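Local coordinates for protein leucine aminopeptidase (Fimbriiglobus ruber, PDB 7D1B) that probably acts as a zinc-dependent glutaminyl cyclase of the M28 peptidase family, closing N-terminal glutamine of peptides to pyroglutamate, at residues 101-106 with 200-205; 116-121 with 173-178. All blocks are in the same frame, centred on the assembly; numbering follows the deposited sequence.

The two contacts lie on opposite sides of the chain's centre, about 37 Å apart between centres. Contact 1 is partly buried and joins two loops: the turn between strands 91-99 and 108-117, and the loop leading into helix 206-218. It stands on the zinc side of the molecule. Contact 2 is the more buried. It joins the far end of strand 108-117 to the loop entering strand 178-184, its neighbour in the sheet. Strand 108-117 thus runs from just after one contact into the other. Contact 1 works through side-chain amide, carboxylate and guanidinium bonds. Contact 2 combines an arginine that grips one backbone carbonyl with two nitrogens and aromatic packing against backbone.

Contact 1: 101-106 with 200-205; sequences QRSQRG and EGDKYF
Segment 101-106 folds as a type I beta turn from Gln101 to Gln104 and comes nearest to segment 200-205 where the CA atoms of Arg102 and Asp202 lie 5.4 Å apart. Gln101 reaches across with its amide. CG is anti to the backbone N (chi1 -178°), and the bend at chi2 lays the amide over the Asp202 carboxylate, the two planes stacked almost parallel. Gln101 OE1 accepts from Lys203 N at 2.9 Å, with the donor above the carbonyl plane. Arg102 N reaches the same OE1 in that plane, on a lone pair. Gln101 NE2 gives a nearly straight bond to Lys203 O at 2.9 Å, and also bonds to Tyr189 O. With an alanine in place of Gln101, Lys203 N and O and Arg102 N would probably lose these mates, and the flat side of the Asp202 carboxylate would lose its stacked amide. Asp202 grips Ser103 with both oxygens. Asp202 OD1 takes Ser103 N at 2.9 Å, and Asp202 OD2 takes Ser103 OG at 2.8 Å on its syn lone pair. OD2 also accepts from the backbone N of Leu191 and Asp192. The extended Arg102 chain brings NH1 to Gly201 O at 2.8 Å, in the guanidinium plane. Lys203 CB packs over one guanidinium face, while its NZ turns to Glu209. Glu200 OE2 is 4.4 Å from Arg102 NH1, too far for a salt bridge. The buried Asp202 therefore rests mainly on neutral N-H and hydroxyl donors, which would be expected to favour its charged form. The same network ties the turn to the loop near zinc ligand Glu188.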
loop_
_atom_site.group_PDB
_atom_site.type_symbol
_atom_site.label_atom_id
_atom_site.label_comp_id
_atom_site.label_asym_id
_atom_site.label_seq_id
_atom_site.Cartn_x
_atom_site.Cartn_y
_atom_site.Cartn_z
ATOM N N GLN A 101 2.477 -21.676 -3.317
ATOM C CA GLN A 101 1.312 -21.211 -4.059
ATOM C C GLN A 101 0.531 -22.425 -4.574
ATOM O O GLN A 101 1.103 -23.482 -4.837
ATOM C CB GLN A 101 1.770 -20.292 -5.190
ATOM C CG GLN A 101 0.670 -19.668 -6.051
ATOM C CD GLN A 101 -0.393 -18.927 -5.252
ATOM O OE1 GLN A 101 -1.240 -19.542 -4.606
ATOM N NE2 GLN A 101 -0.356 -17.594 -5.286
ATOM N N ARG A 102 -0.794 -22.283 -4.699
ATOM C CA ARG A 102 -1.670 -23.435 -4.910
ATOM C C ARG A 102 -1.276 -24.250 -6.127
ATOM O O ARG A 102 -1.307 -25.485 -6.083
ATOM C CB ARG A 102 -3.116 -22.988 -5.064
ATOM C CG ARG A 102 -3.726 -22.357 -3.821
ATOM C CD ARG A 102 -5.164 -21.962 -4.116
ATOM N NE ARG A 102 -5.801 -21.349 -2.960
ATOM C CZ ARG A 102 -6.692 -20.365 -3.040
ATOM N NH1 ARG A 102 -7.038 -19.857 -4.216
ATOM N NH2 ARG A 102 -7.209 -19.871 -1.930
ATOM N N SER A 103 -0.925 -23.587 -7.230
ATOM C CA SER A 103 -0.647 -24.241 -8.500
ATOM C C SER A 103 0.755 -24.821 -8.571
ATOM O O SER A 103 1.077 -25.455 -9.579
ATOM C CB SER A 103 -0.834 -23.234 -9.643
ATOM O OG SER A 103 0.099 -22.164 -9.527
ATOM N N GLN A 104 1.584 -24.641 -7.537
ATOM C CA GLN A 104 2.990 -25.017 -7.560
ATOM C C GLN A 104 3.311 -26.046 -6.490
ATOM O O GLN A 104 2.620 -26.140 -5.481
ATOM C CB GLN A 104 3.855 -23.780 -7.307
ATOM C CG GLN A 104 3.481 -22.600 -8.216
ATOM C CD GLN A 104 3.676 -22.906 -9.704
ATOM O OE1 GLN A 104 4.760 -23.311 -10.127
ATOM N NE2 GLN A 104 2.630 -22.702 -10.501
ATOM N N ARG A 105 4.394 -26.805 -6.692
ATOM C CA ARG A 105 4.947 -27.595 -5.595
ATOM C C ARG A 105 6.091 -26.898 -4.889
ATOM O O ARG A 105 6.302 -27.128 -3.693
ATOM C CB ARG A 105 5.417 -28.965 -6.076
ATOM C CG ARG A 105 4.290 -29.817 -6.544
ATOM C CD ARG A 105 4.682 -31.275 -6.553
ATOM N NE ARG A 105 3.478 -32.089 -6.632
ATOM C CZ ARG A 105 2.837 -32.333 -7.773
ATOM N NH1 ARG A 105 3.327 -31.854 -8.913
ATOM N NH2 ARG A 105 1.695 -33.020 -7.810
ATOM N N GLY A 106 6.879 -26.120 -5.611
ATOM C CA GLY A 106 8.031 -25.485 -5.006
ATOM C C GLY A 106 7.628 -24.425 -3.998
ATOM O O GLY A 106 6.563 -23.806 -4.080
ATOM N N GLU A 200 -11.056 -21.462 -9.005
ATOM C CA GLU A 200 -10.626 -20.317 -8.196
ATOM C C GLU A 200 -9.231 -19.796 -8.548
ATOM O O GLU A 200 -8.993 -18.584 -8.490
ATOM C CB GLU A 200 -10.687 -20.683 -6.711
ATOM C CG GLU A 200 -10.236 -19.579 -5.753
ATOM C CD GLU A 200 -10.781 -18.206 -6.116
ATOM O OE1 GLU A 200 -12.018 -18.067 -6.256
ATOM O OE2 GLU A 200 -9.971 -17.264 -6.260
ATOM N N GLY A 201 -8.309 -20.667 -8.924
ATOM C CA GLY A 201 -6.968 -20.227 -9.233
ATOM C C GLY A 201 -6.131 -20.054 -7.973
ATOM O O GLY A 201 -6.438 -20.563 -6.879
ATOM N N ASP A 202 -5.024 -19.342 -8.148
ATOM C CA ASP A 202 -4.053 -19.105 -7.091
ATOM C C ASP A 202 -4.539 -18.180 -5.974
ATOM O O ASP A 202 -5.494 -17.403 -6.125
ATOM C CB ASP A 202 -2.722 -18.686 -7.695
ATOM C CG ASP A 202 -1.934 -19.852 -8.248
ATOM O OD1 ASP A 202 -2.210 -21.011 -7.852
ATOM O OD2 ASP A 202 -1.037 -19.607 -9.087
ATOM N N LYS A 203 -3.836 -18.264 -4.842
ATOM C CA LYS A 203 -4.175 -17.576 -3.602
ATOM C C LYS A 203 -3.554 -16.186 -3.526
ATOM O O LYS A 203 -2.407 -15.983 -3.928
ATOM C CB LYS A 203 -3.652 -18.426 -2.437
ATOM C CG LYS A 203 -3.880 -17.811 -1.073
ATOM C CD LYS A 203 -3.537 -18.774 0.066
ATOM C CE LYS A 203 -3.346 -18.024 1.399
ATOM N NZ LYS A 203 -4.542 -17.214 1.793
ATOM N N TYR A 204 -4.305 -15.257 -2.942
ATOM C CA TYR A 204 -3.901 -13.876 -2.698
ATOM C C TYR A 204 -3.504 -13.675 -1.237
ATOM O O TYR A 204 -3.873 -14.453 -0.351
ATOM C CB TYR A 204 -5.079 -12.943 -3.011
ATOM C CG TYR A 204 -5.406 -12.793 -4.465
ATOM C CD1 TYR A 204 -6.035 -13.806 -5.178
ATOM C CD2 TYR A 204 -5.139 -11.591 -5.118
ATOM C CE1 TYR A 204 -6.359 -13.636 -6.527
ATOM C CE2 TYR A 204 -5.448 -11.411 -6.447
ATOM C CZ TYR A 204 -6.068 -12.427 -7.147
ATOM O OH TYR A 204 -6.367 -12.196 -8.471
ATOM N N PHE A 205 -2.767 -12.588 -0.993
ATOM C CA PHE A 205 -2.630 -12.000 0.344
ATOM C C PHE A 205 -1.681 -12.741 1.282
ATOM O O PHE A 205 -1.840 -12.657 2.507
ATOM C CB PHE A 205 -3.986 -11.748 1.044
ATOM C CG PHE A 205 -5.004 -11.120 0.146
ATOM C CD1 PHE A 205 -4.685 -9.986 -0.606
ATOM C CD2 PHE A 205 -6.269 -11.675 0.012
ATOM C CE1 PHE A 205 -5.606 -9.434 -1.473
ATOM C CE2 PHE A 205 -7.211 -11.121 -0.853
ATOM C CZ PHE A 205 -6.878 -10.014 -1.601
#

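Contact 2: 116-121 with 173-178; sequences SWFPDR and VPSNVG
Arg121 CG stands beside its own backbone N (chi1 -65°), and a second bend at chi2 (-71°) folds the chain past Gly178 toward Ser175. Arg121 CG passes 3.3 Å from Gly178 N, and CD runs close to Asn176 O. The guanidinium then meets Ser175 O side-on. Arg121 NE bonds to Ser175 O at 3.0 Å and Arg121 NH2 to the same oxygen at 2.9 Å, so one carbonyl oxygen, close to the guanidinium plane, takes two N-H groups. The NH2 bond lies nearly in line with the C=O, whereas NE is tilted from the carbonyl plane. NH1 turns back to Asp120 O, which fixes the rotation of the group from its other end. Phe118 points its ring into the curve of segment 173-178. Phe118 CE2 lies 3.7 Å from Ser175 CB, Phe118 CZ is 3.7 Å from Val173 O, and Trp117 CB covers one ring face. Ser175 OG bonds to Val177 O at 2.7 Å across the bend that faces the ring. Close by, Phe118 O lies 3.6 Å from Gly178 CA. Helix 320-336 touches Val173 and Ser175, and Asn176 bonds to Gln337 just beyond it. Pro119, Asp120 and Arg121 also line the pocket of a bound polyether. The arrangement lies at one end of two interior strands of the central mixed sheet of the M28 fold, where strand 108-117 ends as its antiparallel neighbour 178-184 begins.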
loop_
_atom_site.group_PDB
_atom_site.type_symbol
_atom_site.label_atom_id
_atom_site.label_comp_id
_atom_site.label_asym_id
_atom_site.label_seq_id
_atom_site.Cartn_x
_atom_site.Cartn_y
_atom_site.Cartn_z
ATOM N N SER A 116 10.146 1.663 9.983
ATOM C CA SER A 116 9.511 2.168 11.191
ATOM C C SER A 116 10.038 3.545 11.540
ATOM O O SER A 116 11.255 3.787 11.525
ATOM C CB SER A 116 9.772 1.228 12.371
ATOM O OG SER A 116 9.098 0.006 12.259
ATOM N N TRP A 117 9.106 4.403 11.936
ATOM C CA TRP A 117 9.357 5.765 12.385
ATOM C C TRP A 117 8.772 5.940 13.782
ATOM O O TRP A 117 7.662 5.468 14.074
ATOM C CB TRP A 117 8.640 6.764 11.449
ATOM C CG TRP A 117 8.901 6.560 9.979
ATOM C CD1 TRP A 117 8.115 5.872 9.104
ATOM C CD2 TRP A 117 10.034 7.017 9.226
ATOM N NE1 TRP A 117 8.662 5.896 7.843
ATOM C CE2 TRP A 117 9.845 6.594 7.890
ATOM C CE3 TRP A 117 11.186 7.760 9.549
ATOM C CZ2 TRP A 117 10.751 6.902 6.871
ATOM C CZ3 TRP A 117 12.093 8.047 8.535
ATOM C CH2 TRP A 117 11.869 7.624 7.209
ATOM N N PHE A 118 9.509 6.649 14.632
ATOM C CA PHE A 118 9.064 7.068 15.966
ATOM C C PHE A 118 8.869 5.850 16.870
ATOM O O PHE A 118 7.738 5.457 17.177
ATOM C CB PHE A 118 7.798 7.945 15.923
ATOM C CG PHE A 118 7.708 8.868 14.721
ATOM C CD1 PHE A 118 8.774 9.701 14.335
ATOM C CD2 PHE A 118 6.553 8.875 13.949
ATOM C CE1 PHE A 118 8.671 10.511 13.204
ATOM C CE2 PHE A 118 6.445 9.705 12.821
ATOM C CZ PHE A 118 7.504 10.522 12.462
ATOM N N PRO A 119 9.957 5.225 17.311
ATOM C CA PRO A 119 9.814 3.953 18.042
ATOM C C PRO A 119 9.207 4.096 19.429
ATOM O O PRO A 119 8.645 3.122 19.942
ATOM C CB PRO A 119 11.252 3.416 18.113
ATOM C CG PRO A 119 12.111 4.659 17.988
ATOM C CD PRO A 119 11.362 5.549 17.022
ATOM N N ASP A 120 9.311 5.257 20.065
ATOM C CA ASP A 120 8.940 5.374 21.480
ATOM C C ASP A 120 7.481 5.823 21.583
ATOM O O ASP A 120 7.176 6.964 21.954
ATOM C CB ASP A 120 9.861 6.366 22.184
ATOM C CG ASP A 120 9.841 6.214 23.656
ATOM O OD1 ASP A 120 8.946 5.496 24.154
ATOM O OD2 ASP A 120 10.722 6.809 24.313
ATOM N N ARG A 121 6.570 4.905 21.229
ATOM C CA ARG A 121 5.143 5.208 21.112
ATOM C C ARG A 121 4.321 3.976 21.481
ATOM O O ARG A 121 4.627 2.863 21.041
ATOM C CB ARG A 121 4.784 5.594 19.671
ATOM C CG ARG A 121 5.438 6.893 19.174
ATOM C CD ARG A 121 4.830 8.117 19.841
ATOM N NE ARG A 121 5.290 9.385 19.258
ATOM C CZ ARG A 121 6.409 10.003 19.617
ATOM N NH1 ARG A 121 7.188 9.509 20.580
ATOM N NH2 ARG A 121 6.719 11.148 19.044
ATOM N N VAL A 173 8.080 15.310 10.835
ATOM C CA VAL A 173 6.640 15.274 11.099
ATOM C C VAL A 173 6.412 15.108 12.597
ATOM O O VAL A 173 6.948 14.156 13.192
ATOM C CB VAL A 173 5.959 14.129 10.331
ATOM C CG1 VAL A 173 4.489 14.032 10.727
ATOM C CG2 VAL A 173 6.117 14.335 8.829
ATOM N N PRO A 174 5.609 15.967 13.233
ATOM C CA PRO A 174 5.253 15.743 14.639
ATOM C C PRO A 174 4.143 14.703 14.712
ATOM O O PRO A 174 3.128 14.803 14.010
ATOM C CB PRO A 174 4.766 17.116 15.104
ATOM C CG PRO A 174 4.251 17.769 13.866
ATOM C CD PRO A 174 5.045 17.223 12.704
ATOM N N SER A 175 4.326 13.699 15.573
ATOM C CA SER A 175 3.363 12.606 15.624
ATOM C C SER A 175 3.260 12.042 17.029
ATOM O O SER A 175 4.268 11.623 17.605
ATOM C CB SER A 175 3.784 11.480 14.684
ATOM O OG SER A 175 2.826 10.440 14.780
ATOM N N ASN A 176 2.033 11.931 17.530
ATOM C CA ASN A 176 1.797 11.285 18.814
ATOM C C ASN A 176 1.708 9.770 18.714
ATOM O O ASN A 176 1.506 9.107 19.742
ATOM C CB ASN A 176 0.521 11.850 19.434
ATOM C CG ASN A 176 0.630 13.334 19.676
ATOM O OD1 ASN A 176 1.689 13.827 20.092
ATOM N ND2 ASN A 176 -0.433 14.065 19.387
ATOM N N VAL A 177 1.882 9.222 17.521
ATOM C CA VAL A 177 1.812 7.790 17.260
ATOM C C VAL A 177 3.059 7.345 16.510
ATOM O O VAL A 177 3.695 8.120 15.793
ATOM C CB VAL A 177 0.540 7.428 16.464
ATOM C CG1 VAL A 177 -0.703 7.655 17.319
ATOM C CG2 VAL A 177 0.461 8.203 15.154
ATOM N N GLY A 178 3.402 6.074 16.649
ATOM C CA GLY A 178 4.380 5.497 15.752
ATOM C C GLY A 178 3.809 5.383 14.355
ATOM O O GLY A 178 2.588 5.345 14.173
#